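Local atomic coordinates of N5-carboxyaminoimidazole ribonucleotide synthetase (Bacillus anthracis, PDB entry 3QFF), a protein that probably catalyses the ATP-dependent carboxylation of 5-aminoimidazole ribonucleotide with bicarbonate to N5-carboxyaminoimidazole ribonucleotide, a step of purine biosynthesis. Residues K39-K47 / A55-Y63; N281-T292 / E309-N320. One frame throughout, in Å; residues are numbered along the deposited sequence.

Contact 1: residues K39-K47 / A55-Y63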
loop_
_atom_site.group_PDB
_atom_site.type_symbol
_atom_site.label_atom_id
_atom_site.label_comp_id
_atom_site.label_asym_id
_atom_site.label_seq_id
_atom_site.Cartn_x
_atom_site.Cartn_y
_atom_site.Cartn_z
ATOM N N LYS A 39 -7.010 -8.738 -10.871
ATOM C CA LYS A 39 -6.386 -10.059 -10.853
ATOM C C LYS A 39 -5.042 -9.937 -11.572
ATOM O O LYS A 39 -4.882 -9.083 -12.439
ATOM C CB LYS A 39 -7.322 -11.061 -11.552
ATOM C CG LYS A 39 -6.766 -12.473 -11.712
ATOM C CD LYS A 39 -7.883 -13.460 -12.139
ATOM C CE LYS A 39 -7.298 -14.834 -12.510
ATOM N NZ LYS A 39 -8.365 -15.834 -12.850
ATOM N N ILE A 40 -4.073 -10.767 -11.200
ATOM C CA ILE A 40 -2.720 -10.653 -11.725
ATOM C C ILE A 40 -2.217 -11.965 -12.328
ATOM O O ILE A 40 -2.294 -13.025 -11.689
ATOM C CB ILE A 40 -1.711 -10.202 -10.616
ATOM C CG1 ILE A 40 -2.144 -8.869 -9.976
ATOM C CG2 ILE A 40 -0.250 -10.141 -11.166
ATOM C CD1 ILE A 40 -2.140 -7.674 -10.916
ATOM N N ALA A 41 -1.709 -11.883 -13.558
ATOM C CA ALA A 41 -0.955 -12.991 -14.167
ATOM C C ALA A 41 0.479 -12.535 -14.402
ATOM O O ALA A 41 0.709 -11.392 -14.803
ATOM C CB ALA A 41 -1.614 -13.436 -15.481
ATOM N N VAL A 42 1.449 -13.407 -14.152
ATOM C CA VAL A 42 2.853 -13.053 -14.366
ATOM C C VAL A 42 3.559 -14.141 -15.173
ATOM O O VAL A 42 3.266 -15.329 -15.021
ATOM C CB VAL A 42 3.606 -12.780 -13.014
ATOM C CG1 VAL A 42 3.475 -13.959 -12.050
ATOM C CG2 VAL A 42 5.095 -12.444 -13.242
ATOM N N LEU A 43 4.474 -13.719 -16.040
ATOM C CA LEU A 43 5.401 -14.629 -16.723
ATOM C C LEU A 43 6.836 -14.313 -16.313
ATOM O O LEU A 43 7.256 -13.150 -16.339
ATOM C CB LEU A 43 5.241 -14.529 -18.241
ATOM C CG LEU A 43 6.105 -15.387 -19.180
ATOM C CD1 LEU A 43 5.431 -15.454 -20.529
ATOM C CD2 LEU A 43 7.526 -14.842 -19.341
ATOM N N ASP A 44 7.586 -15.361 -15.975
ATOM C CA ASP A 44 8.946 -15.238 -15.439
ATOM C C ASP A 44 9.652 -16.597 -15.576
ATOM O O ASP A 44 9.017 -17.637 -15.414
ATOM C CB ASP A 44 8.891 -14.826 -13.959
ATOM C CG ASP A 44 10.262 -14.434 -13.393
ATOM O OD1 ASP A 44 10.997 -15.330 -12.932
ATOM O OD2 ASP A 44 10.607 -13.225 -13.410
ATOM N N PRO A 45 10.961 -16.587 -15.901
ATOM C CA PRO A 45 11.774 -17.805 -16.057
ATOM C C PRO A 45 11.890 -18.684 -14.811
ATOM O O PRO A 45 12.126 -19.896 -14.933
ATOM C CB PRO A 45 13.157 -17.248 -16.417
ATOM C CG PRO A 45 12.880 -15.971 -17.090
ATOM C CD PRO A 45 11.684 -15.397 -16.373
ATOM N N THR A 46 11.760 -18.087 -13.629
ATOM C CA THR A 46 11.931 -18.819 -12.368
ATOM C C THR A 46 10.594 -18.969 -11.653
ATOM O O THR A 46 9.798 -18.036 -11.632
ATOM C CB THR A 46 12.918 -18.095 -11.430
ATOM O OG1 THR A 46 14.092 -17.729 -12.163
ATOM C CG2 THR A 46 13.322 -18.994 -10.263
ATOM N N LYS A 47 10.355 -20.143 -11.074
ATOM C CA LYS A 47 9.166 -20.391 -10.256
ATOM C C LYS A 47 9.241 -19.640 -8.926
ATOM O O LYS A 47 10.330 -19.333 -8.442
ATOM C CB LYS A 47 8.972 -21.900 -10.017
ATOM C CG LYS A 47 7.653 -22.266 -9.314
ATOM C CD LYS A 47 6.956 -23.465 -9.963
ATOM C CE LYS A 47 7.320 -24.768 -9.265
ATOM N NZ LYS A 47 6.427 -25.014 -8.086
ATOM N N ALA A 55 0.658 -13.260 -7.341
ATOM C CA ALA A 55 -0.139 -13.407 -8.562
ATOM C C ALA A 55 -1.195 -14.500 -8.444
ATOM O O ALA A 55 -1.034 -15.435 -7.655
ATOM C CB ALA A 55 0.767 -13.681 -9.763
ATOM N N ASP A 56 -2.272 -14.365 -9.218
ATOM C CA ASP A 56 -3.326 -15.379 -9.281
ATOM C C ASP A 56 -2.898 -16.486 -10.247
ATOM O O ASP A 56 -3.173 -17.675 -10.023
ATOM C CB ASP A 56 -4.661 -14.780 -9.745
ATOM C CG ASP A 56 -5.167 -13.661 -8.834
ATOM O OD1 ASP A 56 -6.021 -13.938 -7.967
ATOM O OD2 ASP A 56 -4.714 -12.501 -8.980
ATOM N N ILE A 57 -2.222 -16.087 -11.321
ATOM C CA ILE A 57 -1.721 -17.024 -12.333
ATOM C C ILE A 57 -0.212 -16.830 -12.563
ATOM O O ILE A 57 0.257 -15.696 -12.696
ATOM C CB ILE A 57 -2.493 -16.863 -13.665
ATOM C CG1 ILE A 57 -3.989 -17.088 -13.430
ATOM C CG2 ILE A 57 -1.957 -17.817 -14.743
ATOM C CD1 ILE A 57 -4.863 -16.775 -14.627
ATOM N N GLU A 58 0.532 -17.937 -12.605
ATOM C CA GLU A 58 1.970 -17.924 -12.857
ATOM C C GLU A 58 2.313 -18.757 -14.098
ATOM O O GLU A 58 1.948 -19.927 -14.183
ATOM C CB GLU A 58 2.719 -18.458 -11.630
ATOM C CG GLU A 58 4.255 -18.560 -11.764
ATOM C CD GLU A 58 4.914 -19.282 -10.574
ATOM O OE1 GLU A 58 6.106 -19.046 -10.304
ATOM O OE2 GLU A 58 4.241 -20.077 -9.883
ATOM N N ILE A 59 2.996 -18.142 -15.060
ATOM C CA ILE A 59 3.569 -18.865 -16.195
ATOM C C ILE A 59 5.094 -18.869 -16.099
ATOM O O ILE A 59 5.741 -17.815 -16.140
ATOM C CB ILE A 59 3.114 -18.274 -17.553
ATOM C CG1 ILE A 59 1.593 -18.314 -17.666
ATOM C CG2 ILE A 59 3.757 -19.029 -18.715
ATOM C CD1 ILE A 59 1.023 -17.402 -18.728
ATOM N N VAL A 60 5.667 -20.060 -15.968
ATOM C CA VAL A 60 7.105 -20.191 -15.818
ATOM C C VAL A 60 7.698 -20.512 -17.194
ATOM O O VAL A 60 7.590 -21.647 -17.669
ATOM C CB VAL A 60 7.479 -21.232 -14.713
ATOM C CG1 VAL A 60 8.995 -21.342 -14.543
ATOM C CG2 VAL A 60 6.854 -20.831 -13.381
ATOM N N ALA A 61 8.283 -19.490 -17.835
ATOM C CA ALA A 61 8.884 -19.613 -19.178
ATOM C C ALA A 61 9.944 -18.542 -19.470
ATOM O O ALA A 61 10.040 -17.557 -18.740
ATOM C CB ALA A 61 7.803 -19.573 -20.246
ATOM N N SER A 62 10.722 -18.744 -20.536
ATOM C CA SER A 62 11.701 -17.764 -21.024
ATOM C C SER A 62 11.021 -16.536 -21.610
ATOM O O SER A 62 9.937 -16.631 -22.185
ATOM C CB SER A 62 12.586 -18.369 -22.131
ATOM O OG SER A 62 13.322 -19.482 -21.673
ATOM N N TYR A 63 11.692 -15.392 -21.512
ATOM C CA TYR A 63 11.144 -14.148 -22.051
ATOM C C TYR A 63 11.080 -14.115 -23.592
ATOM O O TYR A 63 10.391 -13.258 -24.164
ATOM C CB TYR A 63 11.929 -12.935 -21.542
ATOM C CG TYR A 63 11.883 -12.708 -20.041
ATOM C CD1 TYR A 63 13.067 -12.635 -19.295
ATOM C CD2 TYR A 63 10.662 -12.533 -19.371
ATOM C CE1 TYR A 63 13.039 -12.401 -17.919
ATOM C CE2 TYR A 63 10.619 -12.314 -17.996
ATOM C CZ TYR A 63 11.810 -12.243 -17.276
ATOM O OH TYR A 63 11.782 -12.024 -15.916
HETATM O O HOH W 1 7.497 -17.119 -10.957
#
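D56 reaches back across the start of the strand pair and accepts the amide of I40 on OD2, 2.9 Å from I40 N. The donor is met on the anti side but out of the carboxylate plane; CG lies anti to the carbonyl carbon (chi1 -59°), which turns the group toward residues 39 and 40. I40 O takes two donors, D56 N and I57 N. From there strands 39-44 and 57-60 run parallel, and the bonds alternate: V42 N gives to I57 O, I59 N to V42 O at 2.8 Å and nearly straight, D44 N to I59 O. The last, from A61 N, comes to D44 O from above the carbonyl plane. D44 OD1 accepts T46 N (2.9 Å), forming an Asx turn. P45 CD sits over one face of the Y63 ring, 3.7 Å from its centroid, a CH-pi contact. A water donates to both T46 O and E58 OE1; N48 N also binds that oxygen. In this Rossmann-like sheet D56 OD2 thus joins I40 N and, by a salt bridge, K34 of helix 24-35 at the start of the edge strand, whereas D44 on the inner strand divides its carboxylate between T46 N and G22 N.

Contact 2: residues N281-T292 / E309-N320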
loop_
_atom_site.group_PDB
_atom_site.type_symbol
_atom_site.label_atom_id
_atom_site.label_comp_id
_atom_site.label_asym_id
_atom_site.label_seq_id
_atom_site.Cartn_x
_atom_site.Cartn_y
_atom_site.Cartn_z
ATOM N N ASN A 281 13.759 2.106 -9.416
ATOM C CA ASN A 281 14.271 2.056 -8.029
ATOM C C ASN A 281 14.296 3.440 -7.353
ATOM O O ASN A 281 14.026 3.556 -6.151
ATOM C CB ASN A 281 15.674 1.431 -8.040
ATOM C CG ASN A 281 16.139 0.928 -6.671
ATOM O OD1 ASN A 281 15.562 1.220 -5.616
ATOM N ND2 ASN A 281 17.202 0.154 -6.698
ATOM N N SER A 282 14.601 4.483 -8.124
ATOM C CA SER A 282 14.642 5.852 -7.598
ATOM C C SER A 282 13.241 6.447 -7.288
ATOM O O SER A 282 13.145 7.561 -6.798
ATOM C CB SER A 282 15.485 6.771 -8.509
ATOM O OG SER A 282 14.825 7.094 -9.728
ATOM N N GLY A 283 12.177 5.686 -7.565
ATOM C CA GLY A 283 10.801 6.068 -7.248
ATOM C C GLY A 283 10.152 5.277 -6.115
ATOM O O GLY A 283 8.971 5.478 -5.810
ATOM N N HIS A 284 10.894 4.371 -5.482
ATOM C CA HIS A 284 10.314 3.568 -4.383
ATOM C C HIS A 284 9.892 4.408 -3.177
ATOM O O HIS A 284 8.986 4.013 -2.420
ATOM C CB HIS A 284 11.287 2.473 -3.919
ATOM C CG HIS A 284 11.554 1.410 -4.938
ATOM N ND1 HIS A 284 10.781 1.238 -6.066
ATOM C CD2 HIS A 284 12.486 0.424 -4.965
ATOM C CE1 HIS A 284 11.244 0.215 -6.763
ATOM N NE2 HIS A 284 12.274 -0.301 -6.111
ATOM N N TYR A 285 10.547 5.560 -2.997
ATOM C CA TYR A 285 10.143 6.500 -1.944
ATOM C C TYR A 285 8.651 6.839 -1.990
ATOM O O TYR A 285 8.059 7.131 -0.958
ATOM C CB TYR A 285 10.955 7.800 -2.024
ATOM C CG TYR A 285 10.527 8.750 -3.123
ATOM C CD1 TYR A 285 11.091 8.680 -4.401
ATOM C CD2 TYR A 285 9.579 9.749 -2.871
ATOM C CE1 TYR A 285 10.710 9.573 -5.407
ATOM C CE2 TYR A 285 9.186 10.634 -3.862
ATOM C CZ TYR A 285 9.760 10.548 -5.124
ATOM O OH TYR A 285 9.358 11.432 -6.086
ATOM N N THR A 286 8.059 6.817 -3.186
ATOM C CA THR A 286 6.663 7.235 -3.368
ATOM C C THR A 286 5.670 6.335 -2.619
ATOM O O THR A 286 4.549 6.755 -2.351
ATOM C CB THR A 286 6.232 7.228 -4.849
ATOM O OG1 THR A 286 6.403 5.907 -5.398
ATOM C CG2 THR A 286 7.037 8.241 -5.646
ATOM N N GLN A 287 6.078 5.102 -2.319
ATOM C CA GLN A 287 5.222 4.135 -1.627
ATOM C C GLN A 287 4.796 4.599 -0.252
ATOM O O GLN A 287 3.725 4.230 0.221
ATOM C CB GLN A 287 5.951 2.804 -1.447
ATOM C CG GLN A 287 5.990 1.929 -2.691
ATOM C CD GLN A 287 6.603 0.592 -2.380
ATOM O OE1 GLN A 287 7.722 0.504 -1.838
ATOM N NE2 GLN A 287 5.868 -0.463 -2.682
ATOM N N ASP A 288 5.661 5.359 0.412
ATOM C CA ASP A 288 5.372 5.796 1.776
ATOM C C ASP A 288 5.237 7.309 1.924
ATOM O O ASP A 288 4.592 7.784 2.854
ATOM C CB ASP A 288 6.411 5.202 2.746
ATOM C CG ASP A 288 6.358 3.676 2.782
ATOM O OD1 ASP A 288 5.300 3.133 3.180
ATOM O OD2 ASP A 288 7.355 3.016 2.398
ATOM N N ALA A 289 5.808 8.061 0.987
ATOM C CA ALA A 289 5.925 9.518 1.169
ATOM C C ALA A 289 5.041 10.364 0.260
ATOM O O ALA A 289 4.944 11.579 0.470
ATOM C CB ALA A 289 7.370 9.956 1.024
ATOM N N CYS A 290 4.416 9.743 -0.746
ATOM C CA CYS A 290 3.559 10.483 -1.675
ATOM C C CYS A 290 2.115 10.050 -1.581
ATOM O O CYS A 290 1.799 8.973 -1.091
ATOM C CB CYS A 290 4.036 10.327 -3.123
ATOM S SG CYS A 290 5.547 11.196 -3.476
ATOM N N GLU A 291 1.243 10.896 -2.108
ATOM C CA GLU A 291 -0.181 10.634 -2.119
ATOM C C GLU A 291 -0.577 9.376 -2.931
ATOM O O GLU A 291 -1.527 8.683 -2.563
ATOM C CB GLU A 291 -0.900 11.891 -2.610
ATOM C CG GLU A 291 -2.358 11.899 -2.286
ATOM C CD GLU A 291 -2.993 13.242 -2.540
ATOM O OE1 GLU A 291 -4.152 13.246 -3.017
ATOM O OE2 GLU A 291 -2.331 14.279 -2.280
ATOM N N THR A 292 0.157 9.083 -4.011
ATOM C CA THR A 292 0.022 7.836 -4.786
ATOM C C THR A 292 1.419 7.281 -5.037
ATOM O O THR A 292 2.329 8.043 -5.313
ATOM C CB THR A 292 -0.600 8.087 -6.201
ATOM O OG1 THR A 292 -1.723 8.964 -6.101
ATOM C CG2 THR A 292 -1.059 6.762 -6.846
ATOM N N GLU A 309 -2.897 11.934 -7.135
ATOM C CA GLU A 309 -1.990 13.059 -6.870
ATOM C C GLU A 309 -0.570 12.605 -6.525
ATOM O O GLU A 309 -0.370 11.491 -6.036
ATOM C CB GLU A 309 -2.578 14.000 -5.802
ATOM C CG GLU A 309 -3.988 14.529 -6.161
ATOM C CD GLU A 309 -4.071 15.122 -7.582
ATOM O OE1 GLU A 309 -3.145 15.852 -7.986
ATOM O OE2 GLU A 309 -5.068 14.868 -8.296
ATOM N N THR A 310 0.416 13.461 -6.790
ATOM C CA THR A 310 1.822 13.095 -6.565
ATOM C C THR A 310 2.508 13.931 -5.491
ATOM O O THR A 310 3.746 13.926 -5.385
ATOM C CB THR A 310 2.643 13.239 -7.837
ATOM O OG1 THR A 310 2.564 14.597 -8.275
ATOM C CG2 THR A 310 2.123 12.303 -8.920
ATOM N N ASN A 311 1.708 14.650 -4.708
ATOM C CA ASN A 311 2.203 15.471 -3.611
ATOM C C ASN A 311 3.098 14.708 -2.663
ATOM O O ASN A 311 2.783 13.572 -2.275
ATOM C CB ASN A 311 1.033 16.037 -2.815
ATOM C CG ASN A 311 0.138 16.917 -3.655
ATOM O OD1 ASN A 311 0.605 17.871 -4.282
ATOM N ND2 ASN A 311 -1.152 16.606 -3.678
ATOM N N LEU A 312 4.203 15.341 -2.289
ATOM C CA LEU A 312 5.078 14.827 -1.252
ATOM C C LEU A 312 4.446 15.168 0.100
ATOM O O LEU A 312 4.307 16.347 0.445
ATOM C CB LEU A 312 6.481 15.433 -1.349
ATOM C CG LEU A 312 7.483 14.799 -0.364
ATOM C CD1 LEU A 312 7.831 13.360 -0.760
ATOM C CD2 LEU A 312 8.726 15.617 -0.227
ATOM N N LEU A 313 4.067 14.134 0.846
ATOM C CA LEU A 313 3.376 14.311 2.120
ATOM C C LEU A 313 4.330 14.360 3.310
ATOM O O LEU A 313 3.994 14.927 4.344
ATOM C CB LEU A 313 2.319 13.216 2.318
ATOM C CG LEU A 313 1.183 13.154 1.286
ATOM C CD1 LEU A 313 0.187 12.057 1.658
ATOM C CD2 LEU A 313 0.478 14.503 1.143
ATOM N N LYS A 314 5.508 13.762 3.160
ATOM C CA LYS A 314 6.583 13.857 4.155
ATOM C C LYS A 314 7.940 13.674 3.472
ATOM O O LYS A 314 8.045 12.898 2.518
ATOM C CB LYS A 314 6.389 12.800 5.264
ATOM C CG LYS A 314 7.222 13.041 6.556
ATOM C CD LYS A 314 6.408 12.740 7.812
ATOM C CE LYS A 314 7.298 12.581 9.051
ATOM N NZ LYS A 314 6.489 12.118 10.228
ATOM N N PRO A 315 8.989 14.379 3.956
ATOM C CA PRO A 315 10.332 14.132 3.422
ATOM C C PRO A 315 10.813 12.697 3.717
ATOM O O PRO A 315 10.442 12.110 4.740
ATOM C CB PRO A 315 11.196 15.188 4.135
ATOM C CG PRO A 315 10.235 16.287 4.491
ATOM C CD PRO A 315 8.956 15.561 4.839
ATOM N N VAL A 316 11.620 12.139 2.818
ATOM C CA VAL A 316 11.950 10.723 2.860
ATOM C C VAL A 316 13.364 10.453 2.356
ATOM O O VAL A 316 13.868 11.130 1.443
ATOM C CB VAL A 316 10.886 9.872 2.058
ATOM C CG1 VAL A 316 10.724 10.402 0.620
ATOM C CG2 VAL A 316 11.230 8.350 2.053
ATOM N N VAL A 317 14.016 9.476 2.970
ATOM C CA VAL A 317 15.228 8.887 2.404
ATOM C C VAL A 317 14.945 7.425 2.181
ATOM O O VAL A 317 14.686 6.676 3.139
ATOM C CB VAL A 317 16.473 9.052 3.341
ATOM C CG1 VAL A 317 17.677 8.283 2.810
ATOM C CG2 VAL A 317 16.814 10.530 3.483
ATOM N N MET A 318 14.980 7.013 0.916
ATOM C CA MET A 318 14.912 5.606 0.598
ATOM C C MET A 318 16.324 5.046 0.652
ATOM O O MET A 318 17.254 5.666 0.109
ATOM C CB MET A 318 14.331 5.369 -0.796
ATOM C CG MET A 318 14.153 3.873 -1.067
ATOM S SD MET A 318 14.618 3.318 -2.695
ATOM C CE MET A 318 16.401 3.586 -2.714
ATOM N N VAL A 319 16.496 3.914 1.335
ATOM C CA VAL A 319 17.779 3.210 1.310
ATOM C C VAL A 319 17.606 1.813 0.749
ATOM O O VAL A 319 16.730 1.067 1.184
ATOM C CB VAL A 319 18.442 3.107 2.709
ATOM C CG1 VAL A 319 19.943 2.803 2.544
ATOM C CG2 VAL A 319 18.275 4.384 3.473
ATOM N N ASN A 320 18.437 1.448 -0.223
ATOM C CA ASN A 320 18.396 0.100 -0.773
ATOM C C ASN A 320 18.946 -0.960 0.177
ATOM O O ASN A 320 19.939 -0.713 0.862
ATOM C CB ASN A 320 19.183 0.021 -2.097
ATOM C CG ASN A 320 18.291 0.103 -3.323
ATOM O OD1 ASN A 320 17.060 0.080 -3.234
ATOM N ND2 ASN A 320 18.918 0.180 -4.489
#
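A289 lays its methyl against V316, CB to CG1 at 3.4 Å, closer than carbons usually pack. V316 CG1 occupies the position between its backbone N and carbonyl carbon (chi1 54°), from where it also meets Y285 CB at 3.7 Å; the Y285 and V316 side chains cross at about a right angle. L312 comes back over A289 with CD1, which touches both the methyl and the carbonyl oxygen. Further along, M318 brings its sulfur to H284 CB, 3.6 Å away, and lies oblique to the imidazole.

Where helix 286-289 ends, the backbones join. L313 N donates to A289 O at 2.7 Å, almost in line with the carbonyl, and E291 N donates to N311 O, so C290 and L312 form a single bridge. E291 then runs out extended beside N311, and N311 ND2 gives a straight bond to E291 OE2 (3.0 Å, 173°) that lies in the amide plane but approaches from above the carboxylate. OE2 is also salt-bridged to K314 of the second subunit, and OE1 is hydrogen-bonded to Y340 OH of that subunit; these partners probably favour the charged carboxylate and hold it in place at the dimer interface. T292 OG1 donates to E309 O (2.9 Å), closing the far end. K314 O, next to the A289 methyl, is buried without a polar partner.

The 3-10 turn 281-283 and helix 286-289 lie against strand 316-322. That strand runs between 223-229 and 354-361 in the large antiparallel sheet; residues of 354-361 also touch V316 and M318, strand 209-220 packs on Y285, and helix 294-303 reaches H284 and T292.

How the contacts relate
Contact 1 closes before contact 2 opens along the chain, and the two do not touch: their centres are 28 Å apart and their nearest atoms about 14 Å. They share no sheet. The 39-47/55-63 pair forms one edge of the four-stranded parallel sheet in the N-terminal preATP-grasp domain, whereas 281-292/309-320 joins a turn and short helix of the ATP-grasp domain to strand 316-322 of the eight-stranded antiparallel sheet. One contact therefore builds within a domain, and the other links the central and C-terminal parts of the chain, with the side chain of N281 about 10 Å from the bound ADP and the other end bordering the second subunit.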